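Local structure of alkylpurine DNA glycosylase AlkC (Pseudomonas fluorescens, 5VHV) at residues 52-57 with 93-98; 63-68 with 101-106; 133-138 with 152-157; 259-264 with 270-275. The protein excises alkylated purine bases from damaged DNA without flipping the nucleotide out of the duplex, opening the base excision repair pathway. All coordinates share one frame; numbering follows the deposited sequence. Where two conformers were deposited one is given.

Contact 1 of 4, residues 52-57 with 93-98; sequences RVSESL and ASYGRD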
loop_
_atom_site.group_PDB
_atom_site.type_symbol
_atom_site.label_atom_id
_atom_site.label_comp_id
_atom_site.label_asym_id
_atom_site.label_seq_id
_atom_site.Cartn_x
_atom_site.Cartn_y
_atom_site.Cartn_z
ATOM N N ARG A 52 -12.154 -19.589 -2.829
ATOM C CA ARG A 52 -12.896 -20.742 -3.333
ATOM C C ARG A 52 -11.963 -21.897 -3.696
ATOM O O ARG A 52 -12.275 -23.056 -3.408
ATOM C CB ARG A 52 -13.746 -20.334 -4.528
ATOM C CG ARG A 52 -14.475 -21.504 -5.248
ATOM C CD ARG A 52 -15.576 -22.145 -4.399
ATOM N NE ARG A 52 -16.755 -21.288 -4.247
ATOM C CZ ARG A 52 -17.696 -21.124 -5.162
ATOM N NH1 ARG A 52 -17.598 -21.752 -6.327
ATOM N NH2 ARG A 52 -18.731 -20.324 -4.928
ATOM N N VAL A 53 -10.793 -21.609 -4.276
ATOM C CA VAL A 53 -9.873 -22.691 -4.636
ATOM C C VAL A 53 -9.466 -23.478 -3.392
ATOM O O VAL A 53 -9.432 -24.711 -3.394
ATOM C CB VAL A 53 -8.641 -22.138 -5.375
ATOM C CG1 VAL A 53 -7.587 -23.221 -5.528
ATOM C CG2 VAL A 53 -9.045 -21.582 -6.747
ATOM N N SER A 54 -9.128 -22.773 -2.319
ATOM C CA SER A 54 -8.758 -23.428 -1.068
ATOM C C SER A 54 -9.907 -24.259 -0.511
ATOM O O SER A 54 -9.712 -25.411 -0.087
ATOM C CB SER A 54 -8.309 -22.366 -0.054
ATOM O OG SER A 54 -8.251 -22.865 1.264
ATOM N N GLU A 55 -11.119 -23.701 -0.513
ATOM C CA GLU A 55 -12.284 -24.425 -0.023
ATOM C C GLU A 55 -12.553 -25.666 -0.862
ATOM O O GLU A 55 -12.956 -26.710 -0.338
ATOM C CB GLU A 55 -13.515 -23.524 -0.048
ATOM C CG GLU A 55 -13.375 -22.313 0.838
ATOM C CD GLU A 55 -14.444 -21.272 0.578
ATOM O OE1 GLU A 55 -15.330 -21.543 -0.256
ATOM O OE2 GLU A 55 -14.413 -20.196 1.223
ATOM N N SER A 56 -12.396 -25.545 -2.177
ATOM C CA SER A 56 -12.671 -26.672 -3.054
ATOM C C SER A 56 -11.676 -27.790 -2.818
ATOM O O SER A 56 -12.050 -28.971 -2.809
ATOM C CB SER A 56 -12.627 -26.227 -4.513
ATOM O OG SER A 56 -13.568 -25.193 -4.750
ATOM N N LEU A 57 -10.407 -27.436 -2.620
ATOM C CA LEU A 57 -9.417 -28.450 -2.279
ATOM C C LEU A 57 -9.797 -29.144 -0.981
ATOM O O LEU A 57 -9.795 -30.376 -0.897
ATOM C CB LEU A 57 -8.024 -27.827 -2.171
ATOM C CG LEU A 57 -7.422 -27.359 -3.495
ATOM C CD1 LEU A 57 -6.211 -26.487 -3.219
ATOM C CD2 LEU A 57 -7.070 -28.528 -4.388
ATOM N N ALA A 93 -4.577 -20.529 6.861
ATOM C CA ALA A 93 -5.381 -19.716 7.776
ATOM C C ALA A 93 -6.757 -20.325 8.019
ATOM O O ALA A 93 -7.306 -20.206 9.124
ATOM C CB ALA A 93 -5.527 -18.306 7.225
ATOM N N SER A 94 -7.318 -20.992 7.006
ATOM C CA SER A 94 -8.652 -21.569 7.119
ATOM C C SER A 94 -8.657 -22.810 7.999
ATOM O O SER A 94 -9.548 -22.976 8.841
ATOM C CB SER A 94 -9.200 -21.914 5.731
ATOM O OG SER A 94 -9.405 -20.749 4.921
ATOM N N TYR A 95 -7.695 -23.716 7.796
ATOM C CA TYR A 95 -7.766 -25.060 8.354
ATOM C C TYR A 95 -6.661 -25.365 9.360
ATOM O O TYR A 95 -6.667 -26.456 9.953
ATOM C CB TYR A 95 -7.755 -26.095 7.210
ATOM C CG TYR A 95 -8.805 -25.743 6.170
ATOM C CD1 TYR A 95 -10.157 -25.701 6.512
ATOM C CD2 TYR A 95 -8.448 -25.401 4.890
ATOM C CE1 TYR A 95 -11.130 -25.333 5.569
ATOM C CE2 TYR A 95 -9.409 -25.041 3.935
ATOM C CZ TYR A 95 -10.743 -25.001 4.286
ATOM O OH TYR A 95 -11.648 -24.618 3.329
ATOM N N GLY A 96 -5.744 -24.425 9.594
ATOM C CA GLY A 96 -4.577 -24.646 10.428
ATOM C C GLY A 96 -4.596 -24.005 11.800
ATOM O O GLY A 96 -3.555 -23.990 12.472
ATOM N N ARG A 97 -5.742 -23.510 12.267
ATOM C CA ARG A 97 -5.796 -22.745 13.520
ATOM C C ARG A 97 -5.398 -23.571 14.750
ATOM O O ARG A 97 -4.880 -23.009 15.730
ATOM C CB ARG A 97 -7.208 -22.191 13.734
ATOM C CG ARG A 97 -7.690 -21.117 12.741
ATOM C CD ARG A 97 -9.089 -20.625 13.168
ATOM N NE ARG A 97 -9.765 -19.792 12.173
ATOM C CZ ARG A 97 -9.810 -18.457 12.192
ATOM N NH1 ARG A 97 -9.214 -17.763 13.155
ATOM N NH2 ARG A 97 -10.460 -17.804 11.234
ATOM N N ASP A 98 -5.665 -24.882 14.748
ATOM C CA ASP A 98 -5.342 -25.758 15.875
ATOM C C ASP A 98 -4.055 -26.551 15.661
ATOM O O ASP A 98 -3.823 -27.554 16.347
ATOM C CB ASP A 98 -6.494 -26.730 16.178
ATOM C CG ASP A 98 -6.301 -27.469 17.524
ATOM O OD1 ASP A 98 -6.048 -26.780 18.534
ATOM O OD2 ASP A 98 -6.384 -28.722 17.585
HETATM O O HOH W 1 -10.424 -22.071 2.648
#

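Contact 2 of 4, residues 63-68 with 101-106; sequences LDYPQT and KRSMAA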
loop_
_atom_site.group_PDB
_atom_site.type_symbol
_atom_site.label_atom_id
_atom_site.label_comp_id
_atom_site.label_asym_id
_atom_site.label_seq_id
_atom_site.Cartn_x
_atom_site.Cartn_y
_atom_site.Cartn_z
ATOM N N LEU A 63 -7.668 -36.366 2.931
ATOM C CA LEU A 63 -6.498 -36.465 3.784
ATOM C C LEU A 63 -6.626 -35.463 4.922
ATOM O O LEU A 63 -7.400 -34.502 4.850
ATOM C CB LEU A 63 -5.212 -36.190 2.992
ATOM C CG LEU A 63 -5.006 -37.053 1.742
ATOM C CD1 LEU A 63 -3.757 -36.613 0.996
ATOM C CD2 LEU A 63 -4.931 -38.528 2.085
ATOM N N ASP A 64 -5.856 -35.687 5.979
ATOM C CA ASP A 64 -5.892 -34.750 7.090
ATOM C C ASP A 64 -5.053 -33.514 6.780
ATOM O O ASP A 64 -4.508 -33.345 5.683
ATOM C CB ASP A 64 -5.452 -35.444 8.376
ATOM C CG ASP A 64 -3.985 -35.857 8.379
ATOM O OD1 ASP A 64 -3.182 -35.384 7.544
ATOM O OD2 ASP A 64 -3.633 -36.671 9.251
ATOM N N TYR A 65 -4.971 -32.617 7.765
ATOM C CA TYR A 65 -4.314 -31.336 7.519
ATOM C C TYR A 65 -2.817 -31.493 7.267
ATOM O O TYR A 65 -2.325 -30.984 6.243
ATOM C CB TYR A 65 -4.624 -30.382 8.680
ATOM C CG TYR A 65 -3.951 -29.045 8.576
ATOM C CD1 TYR A 65 -4.349 -28.133 7.624
ATOM C CD2 TYR A 65 -2.914 -28.688 9.432
ATOM C CE1 TYR A 65 -3.733 -26.893 7.523
ATOM C CE2 TYR A 65 -2.300 -27.464 9.341
ATOM C CZ TYR A 65 -2.709 -26.561 8.393
ATOM O OH TYR A 65 -2.096 -25.322 8.274
ATOM N N PRO A 66 -2.040 -32.163 8.121
ATOM C CA PRO A 66 -0.612 -32.331 7.795
ATOM C C PRO A 66 -0.373 -33.021 6.463
ATOM O O PRO A 66 0.533 -32.626 5.720
ATOM C CB PRO A 66 -0.077 -33.165 8.967
ATOM C CG PRO A 66 -1.061 -32.956 10.083
ATOM C CD PRO A 66 -2.394 -32.792 9.412
ATOM N N GLN A 67 -1.161 -34.046 6.138
ATOM C CA GLN A 67 -0.991 -34.743 4.865
ATOM C C GLN A 67 -1.305 -33.831 3.688
ATOM O O GLN A 67 -0.594 -33.840 2.672
ATOM C CB GLN A 67 -1.889 -35.981 4.814
ATOM C CG GLN A 67 -1.544 -37.082 5.807
ATOM C CD GLN A 67 -2.616 -38.176 5.861
ATOM O OE1 GLN A 67 -3.821 -37.911 5.732
ATOM N NE2 GLN A 67 -2.176 -39.409 6.042
ATOM N N THR A 68 -2.363 -33.034 3.797
ATOM C CA THR A 68 -2.672 -32.099 2.722
ATOM C C THR A 68 -1.565 -31.055 2.585
ATOM O O THR A 68 -1.180 -30.697 1.467
ATOM C CB THR A 68 -4.041 -31.436 2.955
ATOM O OG1 THR A 68 -5.057 -32.452 3.031
ATOM C CG2 THR A 68 -4.382 -30.493 1.816
ATOM N N LYS A 101 2.103 -24.353 15.207
ATOM C CA LYS A 101 3.506 -24.325 14.818
ATOM C C LYS A 101 3.678 -24.812 13.388
ATOM O O LYS A 101 4.435 -24.225 12.605
ATOM C CB LYS A 101 4.329 -25.144 15.808
ATOM C CG LYS A 101 4.534 -24.348 17.084
ATOM C CD LYS A 101 5.032 -25.157 18.244
ATOM C CE LYS A 101 5.180 -24.249 19.455
ATOM N NZ LYS A 101 5.308 -25.021 20.704
ATOM N N ARG A 102 2.932 -25.847 13.013
ATOM C CA ARG A 102 3.009 -26.325 11.640
ATOM C C ARG A 102 2.514 -25.261 10.674
ATOM O O ARG A 102 3.081 -25.090 9.588
ATOM C CB ARG A 102 2.189 -27.603 11.491
ATOM C CG ARG A 102 2.491 -28.376 10.238
ATOM C CD ARG A 102 1.497 -29.514 10.042
ATOM N NE ARG A 102 1.539 -30.490 11.126
ATOM C CZ ARG A 102 2.382 -31.512 11.190
ATOM N NH1 ARG A 102 3.289 -31.698 10.234
ATOM N NH2 ARG A 102 2.313 -32.351 12.216
ATOM N N SER A 103 1.441 -24.551 11.046
ATOM C CA SER A 103 0.889 -23.510 10.189
ATOM C C SER A 103 1.861 -22.347 10.021
ATOM O O SER A 103 2.025 -21.822 8.912
ATOM C CB SER A 103 -0.446 -23.030 10.747
ATOM O OG SER A 103 -1.421 -24.067 10.612
ATOM N N MET A 104 2.550 -21.960 11.094
ATOM C CA MET A 104 3.536 -20.896 10.959
ATOM C C MET A 104 4.644 -21.306 10.002
ATOM O O MET A 104 5.088 -20.496 9.176
ATOM C CB MET A 104 4.123 -20.525 12.320
ATOM C CG MET A 104 3.154 -19.806 13.250
ATOM S SD MET A 104 2.422 -18.306 12.581
ATOM C CE MET A 104 0.783 -18.908 12.150
ATOM N N ALA A 105 5.117 -22.549 10.110
ATOM C CA ALA A 105 6.171 -23.013 9.221
ATOM C C ALA A 105 5.679 -23.020 7.787
ATOM O O ALA A 105 6.417 -22.638 6.870
ATOM C CB ALA A 105 6.657 -24.408 9.631
ATOM N N ALA A 106 4.412 -23.410 7.582
ATOM C CA ALA A 106 3.824 -23.392 6.246
ATOM C C ALA A 106 3.736 -21.978 5.674
ATOM O O ALA A 106 4.011 -21.767 4.485
ATOM C CB ALA A 106 2.435 -24.042 6.264
HETATM O O HOH W 2 2.615 -31.661 6.956
#

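Contact 3 of 4, residues 133-138 with 152-157; sequences AVMQAW and EGSRPR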
loop_
_atom_site.group_PDB
_atom_site.type_symbol
_atom_site.label_atom_id
_atom_site.label_comp_id
_atom_site.label_asym_id
_atom_site.label_seq_id
_atom_site.Cartn_x
_atom_site.Cartn_y
_atom_site.Cartn_z
ATOM N N ALA A 133 5.083 -13.059 18.336
ATOM C CA ALA A 133 6.410 -13.597 18.640
ATOM C C ALA A 133 7.039 -14.221 17.403
ATOM O O ALA A 133 8.242 -14.068 17.150
ATOM C CB ALA A 133 6.321 -14.628 19.765
ATOM N N VAL A 134 6.227 -14.904 16.603
ATOM C CA VAL A 134 6.718 -15.493 15.362
ATOM C C VAL A 134 7.171 -14.414 14.404
ATOM O O VAL A 134 8.240 -14.511 13.782
ATOM C CB VAL A 134 5.619 -16.367 14.742
ATOM C CG1 VAL A 134 6.001 -16.789 13.324
ATOM C CG2 VAL A 134 5.358 -17.549 15.647
ATOM N N MET A 135 6.359 -13.362 14.266
ATOM C CA MET A 135 6.717 -12.316 13.326
ATOM C C MET A 135 7.961 -11.555 13.779
ATOM O O MET A 135 8.733 -11.083 12.937
ATOM C CB MET A 135 5.517 -11.405 13.128
ATOM C CG MET A 135 4.358 -12.161 12.467
ATOM S SD MET A 135 2.882 -11.191 12.270
ATOM C CE MET A 135 3.224 -10.387 10.697
ATOM N N GLN A 136 8.191 -11.444 15.084
ATOM C CA GLN A 136 9.446 -10.881 15.557
ATOM C C GLN A 136 10.628 -11.732 15.121
ATOM O O GLN A 136 11.657 -11.202 14.689
ATOM C CB GLN A 136 9.395 -10.727 17.079
ATOM C CG GLN A 136 8.416 -9.634 17.489
ATOM C CD GLN A 136 8.130 -9.636 18.962
ATOM O OE1 GLN A 136 8.309 -10.654 19.645
ATOM N NE2 GLN A 136 7.680 -8.497 19.472
ATOM N N ALA A 137 10.505 -13.056 15.201
ATOM C CA ALA A 137 11.581 -13.896 14.687
ATOM C C ALA A 137 11.732 -13.704 13.179
ATOM O O ALA A 137 12.854 -13.590 12.664
ATOM C CB ALA A 137 11.324 -15.365 15.030
ATOM N N TRP A 138 10.611 -13.608 12.459
ATOM C CA TRP A 138 10.678 -13.452 11.012
ATOM C C TRP A 138 11.362 -12.154 10.610
ATOM O O TRP A 138 11.972 -12.082 9.540
ATOM C CB TRP A 138 9.277 -13.501 10.409
ATOM C CG TRP A 138 8.658 -14.880 10.408
ATOM C CD1 TRP A 138 9.286 -16.073 10.650
ATOM C CD2 TRP A 138 7.297 -15.192 10.123
ATOM N NE1 TRP A 138 8.390 -17.109 10.527
ATOM C CE2 TRP A 138 7.166 -16.596 10.182
ATOM C CE3 TRP A 138 6.177 -14.422 9.797
ATOM C CZ2 TRP A 138 5.947 -17.235 9.989
ATOM C CZ3 TRP A 138 4.969 -15.059 9.588
ATOM C CH2 TRP A 138 4.875 -16.461 9.666
ATOM N N GLU A 152 4.718 -6.286 6.671
ATOM C CA GLU A 152 3.506 -6.056 5.891
ATOM C C GLU A 152 2.296 -6.738 6.522
ATOM O O GLU A 152 1.208 -6.153 6.585
ATOM C CB GLU A 152 3.718 -6.552 4.461
ATOM C CG GLU A 152 2.635 -6.120 3.476
ATOM C CD GLU A 152 2.745 -4.666 3.069
ATOM O OE1 GLU A 152 3.726 -4.000 3.495
ATOM O OE2 GLU A 152 1.851 -4.184 2.339
ATOM N N GLY A 153 2.472 -7.963 7.017
ATOM C CA GLY A 153 1.358 -8.686 7.604
ATOM C C GLY A 153 0.838 -8.067 8.876
ATOM O O GLY A 153 -0.324 -8.289 9.228
ATOM N N SER A 154 1.681 -7.314 9.581
ATOM C CA SER A 154 1.309 -6.708 10.845
ATOM C C SER A 154 0.796 -5.286 10.671
ATOM O O SER A 154 0.517 -4.620 11.667
ATOM C CB SER A 154 2.505 -6.741 11.801
ATOM O OG SER A 154 3.611 -5.971 11.325
ATOM N N ARG A 155 0.677 -4.812 9.434
ATOM C CA ARG A 155 0.262 -3.432 9.191
ATOM C C ARG A 155 -1.083 -3.136 9.848
ATOM O O ARG A 155 -2.011 -3.962 9.777
ATOM C CB ARG A 155 0.123 -3.171 7.692
ATOM C CG ARG A 155 1.423 -2.846 7.020
ATOM C CD ARG A 155 1.212 -2.667 5.523
ATOM N NE ARG A 155 0.364 -1.518 5.222
ATOM C CZ ARG A 155 0.199 -1.000 4.005
ATOM N NH1 ARG A 155 0.781 -1.557 2.951
ATOM N NH2 ARG A 155 -0.551 0.094 3.843
ATOM N N PRO A 156 -1.257 -1.945 10.424
ATOM C CA PRO A 156 -2.595 -1.586 10.907
ATOM C C PRO A 156 -3.659 -1.651 9.817
ATOM O O PRO A 156 -4.779 -2.131 10.059
ATOM C CB PRO A 156 -2.406 -0.151 11.424
ATOM C CG PRO A 156 -0.955 0.031 11.626
ATOM C CD PRO A 156 -0.243 -0.921 10.731
ATOM N N ARG A 157 -3.347 -1.128 8.627
ATOM C CA ARG A 157 -4.332 -0.869 7.577
ATOM C C ARG A 157 -3.867 -1.441 6.234
ATOM O O ARG A 157 -3.740 -0.727 5.234
ATOM C CB ARG A 157 -4.579 0.615 7.424
ATOM C CG ARG A 157 -5.192 1.238 8.656
ATOM C CD ARG A 157 -5.324 2.708 8.421
ATOM N NE ARG A 157 -5.855 3.416 9.573
ATOM C CZ ARG A 157 -6.680 4.443 9.494
ATOM N NH1 ARG A 157 -7.098 4.884 8.321
ATOM N NH2 ARG A 157 -7.105 5.030 10.591
#

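Contact 4 of 4, residues 259-264 with 270-275; sequences MVTPAV and RINLSF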
loop_
_atom_site.group_PDB
_atom_site.type_symbol
_atom_site.label_atom_id
_atom_site.label_comp_id
_atom_site.label_asym_id
_atom_site.label_seq_id
_atom_site.Cartn_x
_atom_site.Cartn_y
_atom_site.Cartn_z
ATOM N N MET A 259 -1.368 30.828 -12.446
ATOM C CA MET A 259 -2.595 30.721 -13.213
ATOM C C MET A 259 -3.013 29.267 -13.338
ATOM O O MET A 259 -2.191 28.343 -13.249
ATOM C CB MET A 259 -2.432 31.349 -14.604
ATOM C CG MET A 259 -1.533 30.592 -15.543
ATOM S SD MET A 259 -1.282 31.488 -17.126
ATOM C CE MET A 259 -0.087 32.705 -16.610
ATOM N N VAL A 260 -4.308 29.078 -13.538
ATOM C CA VAL A 260 -4.859 27.812 -14.002
ATOM C C VAL A 260 -5.596 28.104 -15.297
ATOM O O VAL A 260 -6.391 29.050 -15.361
ATOM C CB VAL A 260 -5.781 27.171 -12.949
ATOM C CG1 VAL A 260 -6.467 25.942 -13.503
ATOM C CG2 VAL A 260 -4.983 26.787 -11.719
ATOM N N THR A 261 -5.289 27.345 -16.337
ATOM C CA THR A 261 -5.937 27.512 -17.625
ATOM C C THR A 261 -6.376 26.159 -18.152
ATOM O O THR A 261 -5.745 25.136 -17.847
ATOM C CB THR A 261 -5.005 28.165 -18.646
ATOM O OG1 THR A 261 -3.892 27.309 -18.863
ATOM C CG2 THR A 261 -4.508 29.474 -18.135
ATOM N N PRO A 262 -7.485 26.106 -18.909
ATOM C CA PRO A 262 -8.430 27.203 -19.152
ATOM C C PRO A 262 -9.209 27.556 -17.898
ATOM O O PRO A 262 -9.275 26.765 -16.971
ATOM C CB PRO A 262 -9.387 26.644 -20.209
ATOM C CG PRO A 262 -8.790 25.322 -20.671
ATOM C CD PRO A 262 -7.924 24.853 -19.543
ATOM N N ALA A 263 -9.831 28.735 -17.901
ATOM C CA ALA A 263 -10.626 29.162 -16.751
ATOM C C ALA A 263 -11.891 28.330 -16.598
ATOM O O ALA A 263 -12.424 28.205 -15.489
ATOM C CB ALA A 263 -10.984 30.639 -16.911
ATOM N N VAL A 264 -12.396 27.771 -17.697
ATOM C CA VAL A 264 -13.631 26.994 -17.709
ATOM C C VAL A 264 -13.411 25.768 -18.580
ATOM O O VAL A 264 -12.961 25.894 -19.726
ATOM C CB VAL A 264 -14.817 27.820 -18.247
ATOM C CG1 VAL A 264 -16.119 27.046 -18.068
ATOM C CG2 VAL A 264 -14.882 29.180 -17.558
ATOM N N ARG A 270 -8.305 18.911 -19.829
ATOM C CA ARG A 270 -7.167 19.123 -18.945
ATOM C C ARG A 270 -7.136 20.549 -18.431
ATOM O O ARG A 270 -7.466 21.495 -19.148
ATOM C CB ARG A 270 -5.841 18.871 -19.672
ATOM C CG ARG A 270 -5.372 17.415 -19.714
ATOM C CD ARG A 270 -6.064 16.600 -20.765
ATOM N NE ARG A 270 -5.466 15.267 -20.928
ATOM C CZ ARG A 270 -6.062 14.270 -21.573
ATOM N NH1 ARG A 270 -7.260 14.446 -22.116
ATOM N NH2 ARG A 270 -5.471 13.092 -21.661
ATOM N N ILE A 271 -6.664 20.696 -17.204
ATOM C CA ILE A 271 -6.262 21.989 -16.677
ATOM C C ILE A 271 -4.748 22.021 -16.621
ATOM O O ILE A 271 -4.083 20.986 -16.626
ATOM C CB ILE A 271 -6.861 22.281 -15.292
ATOM C CG1 ILE A 271 -6.379 21.241 -14.262
ATOM C CG2 ILE A 271 -8.370 22.296 -15.412
ATOM C CD1 ILE A 271 -6.630 21.633 -12.802
ATOM N N ASN A 272 -4.207 23.237 -16.581
ATOM C CA ASN A 272 -2.768 23.474 -16.504
ATOM C C ASN A 272 -2.510 24.460 -15.380
ATOM O O ASN A 272 -2.905 25.629 -15.465
ATOM C CB ASN A 272 -2.226 24.017 -17.813
ATOM C CG ASN A 272 -2.499 23.091 -18.972
ATOM O OD1 ASN A 272 -1.688 22.222 -19.280
ATOM N ND2 ASN A 272 -3.657 23.251 -19.605
ATOM N N LEU A 273 -1.838 23.991 -14.344
ATOM C CA LEU A 273 -1.402 24.819 -13.230
ATOM C C LEU A 273 0.025 25.280 -13.498
ATOM O O LEU A 273 0.910 24.456 -13.745
ATOM C CB LEU A 273 -1.462 24.017 -11.926
ATOM C CG LEU A 273 -0.776 24.634 -10.713
ATOM C CD1 LEU A 273 -1.423 25.960 -10.291
ATOM C CD2 LEU A 273 -0.834 23.642 -9.547
ATOM N N SER A 274 0.261 26.590 -13.453
ATOM C CA SER A 274 1.632 27.043 -13.619
ATOM C C SER A 274 1.892 28.284 -12.773
ATOM O O SER A 274 0.980 29.054 -12.462
ATOM C CB SER A 274 1.965 27.309 -15.099
ATOM O OG SER A 274 1.196 28.368 -15.650
ATOM N N PHE A 275 3.149 28.429 -12.376
ATOM C CA PHE A 275 3.637 29.579 -11.622
ATOM C C PHE A 275 5.162 29.518 -11.610
ATOM O O PHE A 275 5.776 28.506 -11.981
ATOM C CB PHE A 275 3.084 29.595 -10.196
ATOM C CG PHE A 275 3.336 28.320 -9.440
ATOM C CD1 PHE A 275 2.474 27.241 -9.565
ATOM C CD2 PHE A 275 4.455 28.187 -8.625
ATOM C CE1 PHE A 275 2.706 26.051 -8.868
ATOM C CE2 PHE A 275 4.692 27.007 -7.935
ATOM C CZ PHE A 275 3.813 25.936 -8.062
#

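Contact 1 of 4, residues 52-57 with 93-98
Tyr95 turns its CG anti to its own carbonyl carbon (chi1 -51°), aiming the phenol across at helix 46-60, where Ser54 swings OG opposite its backbone N (chi1 165°) to meet it. This is helix-to-helix packing in the HEAT-like α-helical array of the AlkC/AlkD family, between helix 46-60 and the C-terminal end of helix 87-95. Ser54 OG comes up to the ring at CE2, 3.6 Å away, obliquely. The tip of the phenol travels further: Tyr95 OH rests 3.4 Å from Glu55 CA, with Glu55 CG alongside. The Glu55 chain, extended beyond CG, crosses the tyrosine at about a right angle, its carboxylate plane turned 76° from the ring.

No direct hydrogen bond joins the two segments; a water does that work. It touches Ser54 OG at 2.7 Å and Tyr95 OH at 2.9 Å, and it donates to Ser94 OG, which is also hydrogen-bonded to His90 O one turn back. The ring is fixed from within the fold as well: it stacks with His58 and meets Tyr91 edge to face. A leucine in place of Tyr95 would probably leave the water short of one of its three anchors and lose the stack with His58. Over the centre of one ring face sits the neighbouring Ser94 CB, 3.5 Å above the Tyr95 ring plane.

Contact 2 of 4, residues 63-68 with 101-106
A capped helix start packs here against helix 100-110 of the HEAT-like array: Tyr65 and Pro66, in the first turn of helix 65-75, reach Ser103 and Arg102. The start is a capping box, in which Gln67 N donates to Asp64 OD1 at 2.8 Å and Asp64 N returns a bond to Gln67 OE1 at 3.0 Å.

Tyr65 carries CG anti to its backbone N (chi1 177°), which brings the phenol over to helix 100-110, and Tyr65 OH donates to Ser103 OG at 2.7 Å. That serine oxygen has further partners, the carbonyls Gly96 O and Asp99 O just before its own helix and at its edge, so the phenol joins the polar group at the start of helix 100-110. A phenylalanine in place of Tyr65 would probably leave Ser103 OG without the donor that reaches it from helix 65-75.

Beside this bond the contact is apolar against flat. Arg102 bends at chi3 (-62°), and its guanidinium lies with one face against the proline, Pro66 CB being 3.7 Å from Arg102 CZ. The charge is met by Asp99, which forms a salt bridge with Arg102 NE. A water also links Pro66 and Arg102: it donates to Pro66 O at 2.6 Å and takes a weak bond from Arg102 NH1 at 3.3 Å.

Contact 3 of 4, residues 133-138 with 152-157
Met135 touches segment 152-157 with a single atom, its terminal methyl. With the chain bent at chi3 (86°), Met135 CE comes 3.6 Å from Ser154 N and 3.8 Å from Gly153 C, and Ser154 CB follows at 3.9 Å. Two conformers of this methionine were deposited, so the exact place of the methyl applies to one of them. Ile120 and Leu124 of helix 119-126 also pack on its side chain.

The backbone that receives the methyl is a type I beta turn, Glu152 to Arg155, closed by Arg155 N bonding Glu152 O. Arg121 NH1 ties it down further by donating to Gly153 O and Arg155 O, and Ser154 OG is held by Ala150 O. The side chains of the turn's two end residues are joined as well: Arg155 NH1 makes a salt bridge of 2.9 Å to Glu152 OE2, which lies in the guanidinium plane but is met from above the carboxylate plane.

Arg155 NH2 pairs with Asp199 and also hydrogen-bonds a modified base of the bound DNA, while Glu152 packs on a DNA sugar. Helix 128-138 thus backs a turn whose far side faces the nucleic acid, the layout of a DNA glycosylase built from HEAT-like helical repeats, with its substrate in the concave surface.

Contact 4 of 4, residues 259-264 with 270-275
Thr261 O takes the shortest bond between the strands, from Asn272 N at 2.8 Å, and Thr261 N gives one back to Asn272 O at 3.1 Å. Two residues back along the strand, Met259 N donates to Ser274 O at 2.9 Å, and Ser274 N donates to Met259 O at 3.0 Å. Asn272 adds its amide, ND2 donating weakly to the same Thr261 O, so this carbonyl draws two N-H groups from one residue.

The two hydrogen-bonded pairs bracket the non-hydrogen-bonded pair Val260-Leu273, the regular ladder of the antiparallel beta hairpin 253-265/270-279. It belongs to the C-terminal, immunoglobulin-like all-beta domain of AlkC, and strands 350-359 and 319-327 flank it in the sheet. Val260 CA also makes a C-H...O contact with Asn272 O.

On the buried face Val260 splits its branches: CG2 meets Leu273 CD1 at 3.9 Å and CG1 meets Ile271 CB at 4.1 Å, with Phe357 touching both Val260 and Ile271. Thr261, Asn272, Met259 and Ser274 lie on the other face, where Met259 CG passes 3.5 Å from Ser274 OG. At the far end the peptide before Pro262 is cis, and Pro262 CD lies 3.4 Å from Arg270 O.

In the fold
Contacts 1 to 3 sit in the helical part of the chain, and contact 4 lies apart in the beta sheet that follows it. Contacts 1 and 2 interleave along the sequence and touch, their centres about 11 Å apart: Gly96, just past the end of helix 87-95, packs its CA on Tyr65 OH. Contact 2 in turn reaches contact 3, their centres about 20 Å apart, where Met104 packs on Val134 and Trp138. Packing thus runs from helix 46-60 through 87-95 and 100-110 to 128-138, ending at the contact nearest the DNA. The centres of contacts 3 and 4 are about 46 Å apart, on opposite sides of the chain's centre, consistent with a helical array and a beta domain as distinct parts of the chain.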